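Local coordinates for Cow rumen GH26 endo-mannanase (Metagenome, PDB 6UEH), which probably hydrolyses internal beta-1,4-mannosidic bonds of mannans such as galactomannan, with a GH26 catalytic domain joined to a CBM6-like accessory domain, at residues P48-V53 with A111-F116; L77-V82 with S115-Y120; V53-D58 with H105-G110; G59-T64 with V130-F135. One frame throughout, in Å; residues are numbered along the deposited sequence.

All four contacts lie in the CBM6-like sandwich or at its exit. Contacts 1 and 2 are mainly buried and flank the same strand, 110-117, sharing Ser115 and Phe116: contact 1 adds strand 49-55, contact 2 adds strand 76-82. Contact 4 is partly buried and pairs strands of the other sheet; across the core its Phe63 CE2 meets Val114 CG1 of contact 1, and its Val130 CG2 meets Phe51 CZ, each at 3.8 Å. Contact 3, also partly buried, links the ends of the two sheets and shares Val53 with contact 1. Chemistry follows place: apolar branches and rings dominate inward, whereas contact 3 is gripped by charges and contact 4 is edged with water bridges.

Contact 1 (P48-V53 with A111-F116); sequences PISFNV and ANKVSF
Strand 49-55 forms one edge of the four-stranded antiparallel sheet of a CBM6-type beta-sandwich, and pairs with strand 110-117 through residues such as Phe51 and Val114. These two make a hydrogen-bonded antiparallel pair, with Phe51 N to Val114 O at 3.0 Å and Val114 N to Phe51 O at 2.8 Å; the N-to-C directions of the two short segments lie 153° apart. Val114 CB lies over one face of the Phe51 ring, 4.0 Å from its centroid and 23° off the normal, a CH-pi contact. With chi1 at 65°, Phe51 CG sits between its own N and carbonyl carbon, which turns the ring alongside Val114, and CE1 touches Val114 CG1 at 3.7 Å. The other branch, Val114 CG2, meets Val53 CG2 at 4.1 Å. A serine in place of Phe51 would probably leave Val114 without its aromatic cover and open a gap between the sheets. On the reverse face the extended Lys113 runs past Ser50, CE 3.2 Å from Ser50 OG, while Asn52 OD1 takes a weak bond from Asn112 N and Asn52 ND2 turns to Thr54. Inward, Phe51 rests on Ile128 and Val130 of strand 123-132 and on Tyr10 and Ile12 of strand 10-13.

Contact 2 (L77-V82 with S115-Y120); sequences LQTISV and SFKPIY
One face of the Tyr120 ring carries Leu77 CD2, 4.1 Å from the ring centroid, in a CH-pi contact offset toward the rim, while Leu77 CB touches Tyr120 CD2 at 3.8 Å. The Phe116 ring is met obliquely by Ile80, which runs beside it in the same direction, CB to Phe116 CE1 at 3.8 Å. The chain is held near Tyr120, which follows a cis peptide bond, by one short bond: Tyr120 N reaches Leu77 O at 2.7 Å almost straight (175°), although it stands 49° out of the carbonyl plane. Pro118 centres an inverse gamma turn, and the hydroxyl of Thr79 holds the residue that follows, OG1 donating to a lone pair of Ile119 O at 2.7 Å. The first torsion of Thr79 (-65°) sets OG1 opposite its carbonyl carbon, directed at that oxygen. A valine here would probably leave the Ile119 carbonyl without its hydroxyl donor and let the turn shift. One water joins the strands where they part, accepting from Thr79 N and donating to Gln78 OE1 and Lys117 O, while Gln78 NE2 bonds to Gly121 O. Further along, Ser81 N to Ser115 O is 2.8 Å, and Lys117 CE packs on Ser81 OG at 3.4 Å; both polar ends turn to Asp86. Strand 76-82 lies between strands 110-117 and 85-94, while Phe116 faces Phe102, Phe125 and Ile128 of the opposing sheet.

Contact 3 (V53-D58 with H105-G110); sequences VTVKED and HRLNKG
Val55 and Gly110 close an antiparallel hydrogen-bonded pair, Val55 N to Gly110 O at 3.1 Å and Gly110 N to Val55 O at 2.9 Å, next to the turns 56-58 and 108-109. Gly110 has a positive phi (98°), and a CB on that backbone would collide with the Lys109 carbonyl oxygen. Beyond the pair, Asp58 holds the turn with both carboxylate oxygens. OD1 is met nearly head-on by Lys109 N at 2.8 Å, and OD2 forms a salt bridge to Arg106 NH2, also 2.8 Å, at the edge of the guanidinium and on the anti side of the carboxylate, the two planes being 60° apart. The same guanidinium serves Asn108, NE giving to OD1 at 2.8 Å, which probably offsets the closeness of that acceptor to the carboxylate. At this end of the sandwich the two sheets are tied together, strand 49-55 belonging to one and strand 97-107 to the other. Leu107 spans the two sheets, its CD1 meeting Val53 CG1 at 3.6 Å and Val55 CG1 at 4.0 Å, crossing both side chains at about a right angle. Lys109 runs back along the turn and bends at its last torsion (61°), bringing NZ to Lys56 O at 2.8 Å. Arg106 also reaches the GH26 part of the chain, NH1 forming a salt bridge with Glu441 and a hydrogen bond with Asn437 of helix 435-441, where Asp58 packs on Ile440.

Contact 4 (G59-T64 with V130-F135); sequences GMYQFT and VEEATF
Val130 is the bump that fills the hollow between Tyr61 and Phe63: its CG1 lies over one face of the Phe63 ring and 4.0 Å from Tyr61 CB, while CG2 touches Phe63 CE2 at 3.8 Å. With CG1 opposite its backbone N (chi1 -177°), Val130 can press both branches onto this pair. Farther along, small Ala133 nestles against the Met60 backbone, CB 3.2 Å from Met60 O and 3.8 Å from Met60 CB, and Ala133 N donates to Met60 O at 3.1 Å from above the carbonyl plane. Phe135 packs beside Ala133 on Met60, edge first, CZ meeting Met60 CB at 3.7 Å and the two side chains crossing at about a right angle; the end of the methionine leads away. Outside, Glu132 lies alongside the Tyr61 ring, and a water links Tyr61 OH with Glu132 OE2. Another water bridges Gln62 OE1 and Thr134 N, while Gln62 NE2 turns to Asp101. Midway, Gln62 and Glu131 form the hydrogen-bonded pair, Gln62 N to Glu131 O at 2.7 Å. This is an antiparallel strand pair in the second sheet of a CBM6-type beta-sandwich, one face turned to the core and the chain then departing toward the GH26 domain, where Phe135 stacks on His442.

Contact 1 (P48-V53 with A111-F116)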
loop_
_atom_site.group_PDB
_atom_site.type_symbol
_atom_site.label_atom_id
_atom_site.label_comp_id
_atom_site.label_asym_id
_atom_site.label_seq_id
_atom_site.Cartn_x
_atom_site.Cartn_y
_atom_site.Cartn_z
ATOM N N PRO A 48 1.486 -29.084 14.958
ATOM C CA PRO A 48 0.280 -28.270 14.764
ATOM C C PRO A 48 -0.967 -28.819 15.453
ATOM O O PRO A 48 -1.057 -30.013 15.746
ATOM C CB PRO A 48 0.093 -28.285 13.243
ATOM C CG PRO A 48 0.706 -29.570 12.813
ATOM C CD PRO A 48 1.894 -29.765 13.717
ATOM N N ILE A 49 -1.917 -27.929 15.715
ATOM C CA ILE A 49 -3.255 -28.322 16.134
ATOM C C ILE A 49 -4.231 -27.739 15.124
ATOM O O ILE A 49 -3.970 -26.682 14.545
ATOM C CB ILE A 49 -3.594 -27.837 17.558
ATOM C CG1 ILE A 49 -3.562 -26.309 17.630
ATOM C CG2 ILE A 49 -2.634 -28.451 18.573
ATOM C CD1 ILE A 49 -3.966 -25.750 18.985
ATOM N N SER A 50 -5.346 -28.424 14.893
ATOM C CA SER A 50 -6.248 -27.988 13.837
ATOM C C SER A 50 -7.700 -28.397 14.049
ATOM O O SER A 50 -8.008 -29.262 14.866
ATOM C CB SER A 50 -5.763 -28.527 12.491
ATOM O OG SER A 50 -5.763 -29.944 12.486
ATOM N N PHE A 51 -8.581 -27.748 13.294
ATOM C CA PHE A 51 -9.998 -28.084 13.259
ATOM C C PHE A 51 -10.564 -27.688 11.904
ATOM O O PHE A 51 -9.938 -26.932 11.157
ATOM C CB PHE A 51 -10.761 -27.389 14.390
ATOM C CG PHE A 51 -10.776 -25.888 14.287
ATOM C CD1 PHE A 51 -9.668 -25.140 14.657
ATOM C CD2 PHE A 51 -11.911 -25.221 13.847
ATOM C CE1 PHE A 51 -9.684 -23.758 14.574
ATOM C CE2 PHE A 51 -11.932 -23.840 13.761
ATOM C CZ PHE A 51 -10.818 -23.107 14.122
ATOM N N ASN A 52 -11.747 -28.199 11.587
ATOM C CA ASN A 52 -12.369 -27.920 10.302
ATOM C C ASN A 52 -13.519 -26.925 10.383
ATOM O O ASN A 52 -14.295 -26.924 11.340
ATOM C CB ASN A 52 -12.870 -29.218 9.669
ATOM C CG ASN A 52 -13.724 -28.972 8.441
ATOM O OD1 ASN A 52 -13.210 -28.668 7.364
ATOM N ND2 ASN A 52 -15.039 -29.098 8.598
ATOM N N VAL A 53 -13.605 -26.071 9.368
ATOM C CA VAL A 53 -14.770 -25.227 9.153
ATOM C C VAL A 53 -15.263 -25.435 7.728
ATOM O O VAL A 53 -14.487 -25.340 6.777
ATOM C CB VAL A 53 -14.463 -23.734 9.377
ATOM C CG1 VAL A 53 -15.717 -22.900 9.147
ATOM C CG2 VAL A 53 -13.923 -23.504 10.775
ATOM N N ALA A 111 -14.683 -27.650 2.665
ATOM C CA ALA A 111 -13.940 -27.851 3.903
ATOM C C ALA A 111 -12.721 -26.939 3.996
ATOM O O ALA A 111 -12.031 -26.698 3.005
ATOM C CB ALA A 111 -13.519 -29.310 4.028
ATOM N N ASN A 112 -12.466 -26.430 5.196
ATOM C CA ASN A 112 -11.292 -25.606 5.452
ATOM C C ASN A 112 -10.573 -26.065 6.714
ATOM O O ASN A 112 -11.144 -26.042 7.804
ATOM C CB ASN A 112 -11.677 -24.129 5.585
ATOM C CG ASN A 112 -12.201 -23.542 4.289
ATOM O OD1 ASN A 112 -11.455 -22.924 3.527
ATOM N ND2 ASN A 112 -13.491 -23.733 4.032
ATOM N N LYS A 113 -9.323 -26.489 6.566
ATOM C CA LYS A 113 -8.530 -26.862 7.726
ATOM C C LYS A 113 -7.899 -25.619 8.329
ATOM O O LYS A 113 -7.035 -24.996 7.717
ATOM C CB LYS A 113 -7.452 -27.882 7.354
ATOM C CG LYS A 113 -6.642 -28.376 8.546
ATOM C CD LYS A 113 -5.632 -29.438 8.129
ATOM C CE LYS A 113 -4.948 -30.055 9.342
ATOM N NZ LYS A 113 -3.966 -31.105 8.960
ATOM N N VAL A 114 -8.350 -25.246 9.520
ATOM C CA VAL A 114 -7.754 -24.128 10.236
ATOM C C VAL A 114 -6.727 -24.659 11.223
ATOM O O VAL A 114 -7.063 -25.431 12.121
ATOM C CB VAL A 114 -8.812 -23.296 10.982
ATOM C CG1 VAL A 114 -8.166 -22.073 11.624
ATOM C CG2 VAL A 114 -9.926 -22.884 10.027
ATOM N N SER A 115 -5.474 -24.250 11.051
ATOM C CA SER A 115 -4.391 -24.765 11.882
ATOM C C SER A 115 -3.624 -23.669 12.604
ATOM O O SER A 115 -3.497 -22.549 12.111
ATOM C CB SER A 115 -3.407 -25.579 11.035
ATOM O OG SER A 115 -4.048 -26.662 10.390
ATOM N N PHE A 116 -3.112 -24.005 13.780
ATOM C CA PHE A 116 -2.046 -23.226 14.380
ATOM C C PHE A 116 -0.771 -24.038 14.247
ATOM O O PHE A 116 -0.660 -25.129 14.802
ATOM C CB PHE A 116 -2.351 -22.884 15.837
ATOM C CG PHE A 116 -3.451 -21.879 15.993
ATOM C CD1 PHE A 116 -3.204 -20.533 15.788
ATOM C CD2 PHE A 116 -4.735 -22.279 16.327
ATOM C CE1 PHE A 116 -4.216 -19.602 15.921
ATOM C CE2 PHE A 116 -5.748 -21.355 16.461
ATOM C CZ PHE A 116 -5.489 -20.015 16.260
#

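Contact 2 (L77-V82 with S115-Y120)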
loop_
_atom_site.group_PDB
_atom_site.type_symbol
_atom_site.label_atom_id
_atom_site.label_comp_id
_atom_site.label_asym_id
_atom_site.label_seq_id
_atom_site.Cartn_x
_atom_site.Cartn_y
_atom_site.Cartn_z
ATOM N N LEU A 77 6.457 -15.121 17.750
ATOM C CA LEU A 77 5.747 -15.299 16.489
ATOM C C LEU A 77 4.863 -16.546 16.510
ATOM O O LEU A 77 5.282 -17.610 16.963
ATOM C CB LEU A 77 6.739 -15.387 15.325
ATOM C CG LEU A 77 6.122 -15.468 13.927
ATOM C CD1 LEU A 77 5.477 -14.143 13.552
ATOM C CD2 LEU A 77 7.157 -15.884 12.889
ATOM N N GLN A 78 3.632 -16.402 16.033
ATOM C CA GLN A 78 2.728 -17.534 15.894
ATOM C C GLN A 78 2.163 -17.550 14.481
ATOM O O GLN A 78 2.199 -16.538 13.779
ATOM C CB GLN A 78 1.599 -17.468 16.924
ATOM C CG GLN A 78 2.073 -17.467 18.366
ATOM C CD GLN A 78 2.836 -18.721 18.734
ATOM O OE1 GLN A 78 2.488 -19.822 18.306
ATOM N NE2 GLN A 78 3.889 -18.559 19.528
ATOM N N THR A 79 1.636 -18.696 14.067
ATOM C CA THR A 79 1.131 -18.839 12.710
ATOM C C THR A 79 -0.240 -19.498 12.666
ATOM O O THR A 79 -0.403 -20.643 13.089
ATOM C CB THR A 79 2.104 -19.656 11.840
ATOM O OG1 THR A 79 3.338 -18.941 11.703
ATOM C CG2 THR A 79 1.509 -19.903 10.457
ATOM N N ILE A 80 -1.225 -18.764 12.162
ATOM C CA ILE A 80 -2.522 -19.356 11.873
ATOM C C ILE A 80 -2.565 -19.665 10.382
ATOM O O ILE A 80 -2.001 -18.933 9.567
ATOM C CB ILE A 80 -3.701 -18.440 12.291
ATOM C CG1 ILE A 80 -5.035 -19.187 12.155
ATOM C CG2 ILE A 80 -3.696 -17.132 11.501
ATOM C CD1 ILE A 80 -6.217 -18.452 12.751
ATOM N N SER A 81 -3.206 -20.771 10.031
ATOM C CA SER A 81 -3.180 -21.247 8.662
ATOM C C SER A 81 -4.554 -21.714 8.212
ATOM O O SER A 81 -5.242 -22.437 8.933
ATOM C CB SER A 81 -2.160 -22.380 8.521
ATOM O OG SER A 81 -2.123 -22.881 7.198
ATOM N N VAL A 82 -4.955 -21.281 7.023
ATOM C CA VAL A 82 -6.186 -21.763 6.417
ATOM C C VAL A 82 -5.828 -22.597 5.200
ATOM O O VAL A 82 -5.369 -22.067 4.184
ATOM C CB VAL A 82 -7.123 -20.617 6.014
ATOM C CG1 VAL A 82 -8.364 -21.170 5.331
ATOM C CG2 VAL A 82 -7.505 -19.797 7.238
ATOM N N SER A 115 -5.474 -24.250 11.051
ATOM C CA SER A 115 -4.391 -24.765 11.882
ATOM C C SER A 115 -3.624 -23.669 12.604
ATOM O O SER A 115 -3.497 -22.549 12.111
ATOM C CB SER A 115 -3.407 -25.579 11.035
ATOM O OG SER A 115 -4.048 -26.662 10.390
ATOM N N PHE A 116 -3.112 -24.005 13.780
ATOM C CA PHE A 116 -2.046 -23.226 14.380
ATOM C C PHE A 116 -0.771 -24.038 14.247
ATOM O O PHE A 116 -0.660 -25.129 14.802
ATOM C CB PHE A 116 -2.351 -22.884 15.837
ATOM C CG PHE A 116 -3.451 -21.879 15.993
ATOM C CD1 PHE A 116 -3.204 -20.533 15.788
ATOM C CD2 PHE A 116 -4.735 -22.279 16.327
ATOM C CE1 PHE A 116 -4.216 -19.602 15.921
ATOM C CE2 PHE A 116 -5.748 -21.355 16.461
ATOM C CZ PHE A 116 -5.489 -20.015 16.260
ATOM N N LYS A 117 0.178 -23.511 13.482
ATOM C CA LYS A 117 1.410 -24.227 13.183
ATOM C C LYS A 117 2.508 -23.859 14.173
ATOM O O LYS A 117 2.495 -22.767 14.743
ATOM C CB LYS A 117 1.857 -23.936 11.746
ATOM C CG LYS A 117 0.870 -24.413 10.687
ATOM C CD LYS A 117 1.397 -24.179 9.278
ATOM C CE LYS A 117 0.484 -24.805 8.231
ATOM N NZ LYS A 117 1.008 -24.621 6.844
ATOM N N PRO A 118 3.457 -24.782 14.396
ATOM C CA PRO A 118 4.588 -24.528 15.298
ATOM C C PRO A 118 5.603 -23.559 14.702
ATOM O O PRO A 118 6.790 -23.878 14.612
ATOM C CB PRO A 118 5.204 -25.917 15.482
ATOM C CG PRO A 118 4.834 -26.654 14.241
ATOM C CD PRO A 118 3.457 -26.169 13.897
ATOM N N ILE A 119 5.130 -22.390 14.283
ATOM C CA ILE A 119 5.996 -21.334 13.778
ATOM C C ILE A 119 5.630 -20.027 14.477
ATOM O O ILE A 119 4.844 -19.244 13.944
ATOM C CB ILE A 119 5.859 -21.160 12.245
ATOM C CG1 ILE A 119 5.918 -22.515 11.537
ATOM C CG2 ILE A 119 6.933 -20.220 11.707
ATOM C CD1 ILE A 119 5.654 -22.437 10.044
ATOM N N TYR A 120 6.187 -19.791 15.666
ATOM C CA TYR A 120 7.192 -20.668 16.268
ATOM C C TYR A 120 6.657 -21.514 17.428
ATOM O O TYR A 120 7.432 -22.099 18.183
ATOM C CB TYR A 120 8.382 -19.837 16.758
ATOM C CG TYR A 120 9.121 -19.114 15.656
ATOM C CD1 TYR A 120 9.336 -19.719 14.426
ATOM C CD2 TYR A 120 9.603 -17.825 15.846
ATOM C CE1 TYR A 120 10.011 -19.062 13.415
ATOM C CE2 TYR A 120 10.279 -17.160 14.844
ATOM C CZ TYR A 120 10.479 -17.784 13.630
ATOM O OH TYR A 120 11.153 -17.124 12.627
HETATM O O HOH W 1 1.366 -20.686 16.182
#

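Contact 3 (V53-D58 with H105-G110)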
loop_
_atom_site.group_PDB
_atom_site.type_symbol
_atom_site.label_atom_id
_atom_site.label_comp_id
_atom_site.label_asym_id
_atom_site.label_seq_id
_atom_site.Cartn_x
_atom_site.Cartn_y
_atom_site.Cartn_z
ATOM N N VAL A 53 -13.605 -26.071 9.368
ATOM C CA VAL A 53 -14.770 -25.227 9.153
ATOM C C VAL A 53 -15.263 -25.435 7.728
ATOM O O VAL A 53 -14.487 -25.340 6.777
ATOM C CB VAL A 53 -14.463 -23.734 9.377
ATOM C CG1 VAL A 53 -15.717 -22.900 9.147
ATOM C CG2 VAL A 53 -13.923 -23.504 10.775
ATOM N N THR A 54 -16.550 -25.731 7.581
ATOM C CA THR A 54 -17.137 -25.941 6.263
ATOM C C THR A 54 -18.123 -24.825 5.935
ATOM O O THR A 54 -19.005 -24.514 6.738
ATOM C CB THR A 54 -17.846 -27.306 6.174
ATOM O OG1 THR A 54 -16.908 -28.349 6.462
ATOM C CG2 THR A 54 -18.422 -27.525 4.783
ATOM N N VAL A 55 -17.963 -24.217 4.760
ATOM C CA VAL A 55 -18.835 -23.121 4.340
ATOM C C VAL A 55 -19.435 -23.383 2.959
ATOM O O VAL A 55 -18.861 -24.117 2.153
ATOM C CB VAL A 55 -18.081 -21.769 4.316
ATOM C CG1 VAL A 55 -17.547 -21.431 5.698
ATOM C CG2 VAL A 55 -16.949 -21.801 3.301
ATOM N N LYS A 56 -20.590 -22.777 2.691
ATOM C CA LYS A 56 -21.277 -22.957 1.414
ATOM C C LYS A 56 -20.615 -22.168 0.288
ATOM O O LYS A 56 -20.601 -22.604 -0.866
ATOM C CB LYS A 56 -22.749 -22.544 1.523
ATOM C CG LYS A 56 -23.577 -23.374 2.490
ATOM C CD LYS A 56 -25.072 -23.168 2.243
ATOM C CE LYS A 56 -25.918 -23.881 3.289
ATOM N NZ LYS A 56 -27.372 -23.836 2.955
ATOM N N GLU A 57 -20.080 -20.998 0.623
ATOM C CA GLU A 57 -19.460 -20.131 -0.373
ATOM C C GLU A 57 -18.176 -19.502 0.158
ATOM O O GLU A 57 -17.949 -19.465 1.368
ATOM C CB GLU A 57 -20.429 -19.025 -0.809
ATOM C CG GLU A 57 -21.760 -19.508 -1.378
ATOM C CD GLU A 57 -21.641 -20.075 -2.783
ATOM O OE1 GLU A 57 -22.671 -20.537 -3.321
ATOM O OE2 GLU A 57 -20.529 -20.055 -3.354
ATOM N N ASP A 58 -17.345 -19.008 -0.756
ATOM C CA ASP A 58 -16.176 -18.216 -0.384
ATOM C C ASP A 58 -16.616 -17.021 0.453
ATOM O O ASP A 58 -17.622 -16.383 0.146
ATOM C CB ASP A 58 -15.422 -17.729 -1.626
ATOM C CG ASP A 58 -14.745 -18.854 -2.388
ATOM O OD1 ASP A 58 -15.004 -20.038 -2.086
ATOM O OD2 ASP A 58 -13.954 -18.542 -3.303
ATOM N N HIS A 105 -9.686 -13.765 7.580
ATOM C CA HIS A 105 -9.101 -14.508 6.476
ATOM C C HIS A 105 -10.154 -15.245 5.662
ATOM O O HIS A 105 -11.255 -15.521 6.139
ATOM C CB HIS A 105 -8.044 -15.475 7.005
ATOM C CG HIS A 105 -7.032 -14.817 7.888
ATOM N ND1 HIS A 105 -6.141 -13.876 7.419
ATOM C CD2 HIS A 105 -6.790 -14.935 9.214
ATOM C CE1 HIS A 105 -5.384 -13.454 8.416
ATOM N NE2 HIS A 105 -5.757 -14.082 9.516
ATOM N N ARG A 106 -9.802 -15.546 4.420
ATOM C CA ARG A 106 -10.732 -16.150 3.482
ATOM C C ARG A 106 -10.937 -17.635 3.756
ATOM O O ARG A 106 -9.977 -18.401 3.850
ATOM C CB ARG A 106 -10.230 -15.938 2.051
ATOM C CG ARG A 106 -11.113 -16.506 0.957
ATOM C CD ARG A 106 -10.640 -15.982 -0.392
ATOM N NE ARG A 106 -11.320 -16.607 -1.522
ATOM C CZ ARG A 106 -11.176 -16.209 -2.782
ATOM N NH1 ARG A 106 -10.380 -15.185 -3.065
ATOM N NH2 ARG A 106 -11.826 -16.831 -3.757
ATOM N N LEU A 107 -12.195 -18.025 3.912
ATOM C CA LEU A 107 -12.566 -19.430 3.871
ATOM C C LEU A 107 -13.186 -19.705 2.511
ATOM O O LEU A 107 -13.977 -18.906 2.009
ATOM C CB LEU A 107 -13.543 -19.792 4.989
ATOM C CG LEU A 107 -13.044 -19.666 6.428
ATOM C CD1 LEU A 107 -14.064 -20.259 7.381
ATOM C CD2 LEU A 107 -11.694 -20.335 6.599
ATOM N N ASN A 108 -12.821 -20.830 1.911
ATOM C CA ASN A 108 -13.319 -21.157 0.586
ATOM C C ASN A 108 -14.378 -22.251 0.624
ATOM O O ASN A 108 -14.443 -23.031 1.577
ATOM C CB ASN A 108 -12.154 -21.558 -0.318
ATOM C CG ASN A 108 -11.260 -20.379 -0.660
ATOM O OD1 ASN A 108 -11.742 -19.321 -1.064
ATOM N ND2 ASN A 108 -9.956 -20.547 -0.477
ATOM N N LYS A 109 -15.212 -22.278 -0.414
ATOM C CA LYS A 109 -16.306 -23.238 -0.545
ATOM C C LYS A 109 -15.887 -24.662 -0.188
ATOM O O LYS A 109 -14.920 -25.192 -0.734
ATOM C CB LYS A 109 -16.858 -23.202 -1.972
ATOM C CG LYS A 109 -18.034 -24.130 -2.213
ATOM C CD LYS A 109 -18.551 -23.988 -3.635
ATOM C CE LYS A 109 -19.806 -24.820 -3.854
ATOM N NZ LYS A 109 -20.914 -24.401 -2.949
ATOM N N GLY A 110 -16.613 -25.268 0.746
ATOM C CA GLY A 110 -16.296 -26.608 1.200
ATOM C C GLY A 110 -15.502 -26.619 2.494
ATOM O O GLY A 110 -15.621 -25.712 3.318
#

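Contact 4 (G59-T64 with V130-F135)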
loop_
_atom_site.group_PDB
_atom_site.type_symbol
_atom_site.label_atom_id
_atom_site.label_comp_id
_atom_site.label_asym_id
_atom_site.label_seq_id
_atom_site.Cartn_x
_atom_site.Cartn_y
_atom_site.Cartn_z
ATOM N N GLY A 59 -15.866 -16.719 1.507
ATOM C CA GLY A 59 -16.188 -15.592 2.365
ATOM C C GLY A 59 -15.081 -15.276 3.351
ATOM O O GLY A 59 -14.129 -16.042 3.493
ATOM N N MET A 60 -15.208 -14.142 4.033
ATOM C CA MET A 60 -14.208 -13.716 5.006
ATOM C C MET A 60 -14.687 -13.987 6.427
ATOM O O MET A 60 -15.855 -13.772 6.751
ATOM C CB MET A 60 -13.881 -12.233 4.834
ATOM C CG MET A 60 -13.262 -11.890 3.488
ATOM S SD MET A 60 -11.668 -12.699 3.241
ATOM C CE MET A 60 -10.636 -11.777 4.374
ATOM N N TYR A 61 -13.774 -14.455 7.272
ATOM C CA TYR A 61 -14.127 -14.847 8.631
ATOM C C TYR A 61 -13.112 -14.348 9.656
ATOM O O TYR A 61 -11.909 -14.324 9.398
ATOM C CB TYR A 61 -14.272 -16.369 8.711
ATOM C CG TYR A 61 -15.504 -16.876 7.999
ATOM C CD1 TYR A 61 -15.490 -17.129 6.632
ATOM C CD2 TYR A 61 -16.690 -17.080 8.690
ATOM C CE1 TYR A 61 -16.619 -17.580 5.977
ATOM C CE2 TYR A 61 -17.826 -17.530 8.044
ATOM C CZ TYR A 61 -17.787 -17.778 6.688
ATOM O OH TYR A 61 -18.915 -18.226 6.044
ATOM N N GLN A 62 -13.616 -13.938 10.816
ATOM C CA GLN A 62 -12.784 -13.419 11.892
ATOM C C GLN A 62 -12.303 -14.540 12.810
ATOM O O GLN A 62 -13.096 -15.365 13.272
ATOM C CB GLN A 62 -13.557 -12.373 12.698
ATOM C CG GLN A 62 -12.857 -11.915 13.969
ATOM C CD GLN A 62 -11.596 -11.127 13.688
ATOM O OE1 GLN A 62 -11.589 -10.226 12.850
ATOM N NE2 GLN A 62 -10.518 -11.465 14.389
ATOM N N PHE A 63 -11.001 -14.565 13.072
ATOM C CA PHE A 63 -10.412 -15.596 13.916
ATOM C C PHE A 63 -9.891 -15.010 15.223
ATOM O O PHE A 63 -9.071 -14.093 15.225
ATOM C CB PHE A 63 -9.292 -16.320 13.167
ATOM C CG PHE A 63 -9.773 -17.088 11.973
ATOM C CD1 PHE A 63 -9.982 -16.451 10.759
ATOM C CD2 PHE A 63 -10.035 -18.444 12.066
ATOM C CE1 PHE A 63 -10.437 -17.153 9.661
ATOM C CE2 PHE A 63 -10.489 -19.151 10.972
ATOM C CZ PHE A 63 -10.689 -18.506 9.767
ATOM N N THR A 64 -10.386 -15.546 16.331
ATOM C CA THR A 64 -9.986 -15.097 17.655
ATOM C C THR A 64 -9.733 -16.319 18.533
ATOM O O THR A 64 -10.332 -17.373 18.325
ATOM C CB THR A 64 -11.063 -14.196 18.292
ATOM O OG1 THR A 64 -11.512 -13.235 17.329
ATOM C CG2 THR A 64 -10.519 -13.464 19.514
ATOM N N VAL A 130 -14.455 -18.684 15.634
ATOM C CA VAL A 130 -14.579 -18.232 14.254
ATOM C C VAL A 130 -15.925 -17.543 14.046
ATOM O O VAL A 130 -16.978 -18.123 14.309
ATOM C CB VAL A 130 -14.442 -19.399 13.256
ATOM C CG1 VAL A 130 -14.493 -18.886 11.825
ATOM C CG2 VAL A 130 -13.149 -20.162 13.503
ATOM N N GLU A 131 -15.880 -16.301 13.576
ATOM C CA GLU A 131 -17.086 -15.519 13.321
ATOM C C GLU A 131 -17.100 -15.003 11.891
ATOM O O GLU A 131 -16.051 -14.889 11.262
ATOM C CB GLU A 131 -17.175 -14.340 14.290
ATOM C CG GLU A 131 -17.252 -14.734 15.751
ATOM C CD GLU A 131 -16.918 -13.583 16.674
ATOM O OE1 GLU A 131 -17.808 -13.144 17.432
ATOM O OE2 GLU A 131 -15.760 -13.118 16.644
ATOM N N GLU A 132 -18.287 -14.686 11.380
ATOM C CA GLU A 132 -18.377 -13.981 10.110
ATOM C C GLU A 132 -17.677 -12.634 10.262
ATOM O O GLU A 132 -17.855 -11.950 11.269
ATOM C CB GLU A 132 -19.834 -13.808 9.679
ATOM C CG GLU A 132 -20.508 -15.123 9.314
ATOM C CD GLU A 132 -21.984 -14.969 9.010
ATOM O OE1 GLU A 132 -22.559 -13.917 9.355
ATOM O OE2 GLU A 132 -22.571 -15.905 8.428
ATOM N N ALA A 133 -16.863 -12.272 9.277
ATOM C CA ALA A 133 -16.035 -11.077 9.381
ATOM C C ALA A 133 -16.872 -9.808 9.431
ATOM O O ALA A 133 -17.940 -9.729 8.826
ATOM C CB ALA A 133 -15.050 -11.006 8.221
ATOM N N THR A 134 -16.383 -8.827 10.177
ATOM C CA THR A 134 -16.957 -7.490 10.165
ATOM C C THR A 134 -15.881 -6.534 9.668
ATOM O O THR A 134 -14.732 -6.601 10.104
ATOM C CB THR A 134 -17.460 -7.059 11.554
ATOM O OG1 THR A 134 -16.357 -6.986 12.463
ATOM C CG2 THR A 134 -18.476 -8.058 12.083
ATOM N N PHE A 135 -16.249 -5.654 8.748
ATOM C CA PHE A 135 -15.260 -4.822 8.076
ATOM C C PHE A 135 -15.330 -3.373 8.544
ATOM O O PHE A 135 -16.370 -2.925 9.027
ATOM C CB PHE A 135 -15.454 -4.915 6.560
ATOM C CG PHE A 135 -15.477 -6.325 6.046
ATOM C CD1 PHE A 135 -14.297 -7.015 5.827
ATOM C CD2 PHE A 135 -16.680 -6.967 5.799
ATOM C CE1 PHE A 135 -14.313 -8.318 5.363
ATOM C CE2 PHE A 135 -16.704 -8.269 5.336
ATOM C CZ PHE A 135 -15.517 -8.945 5.116
HETATM O O HOH W 2 -21.518 -17.639 6.646
HETATM O O HOH W 3 -13.712 -9.242 11.484
HETATM O O HOH W 4 -13.590 -14.604 16.311
#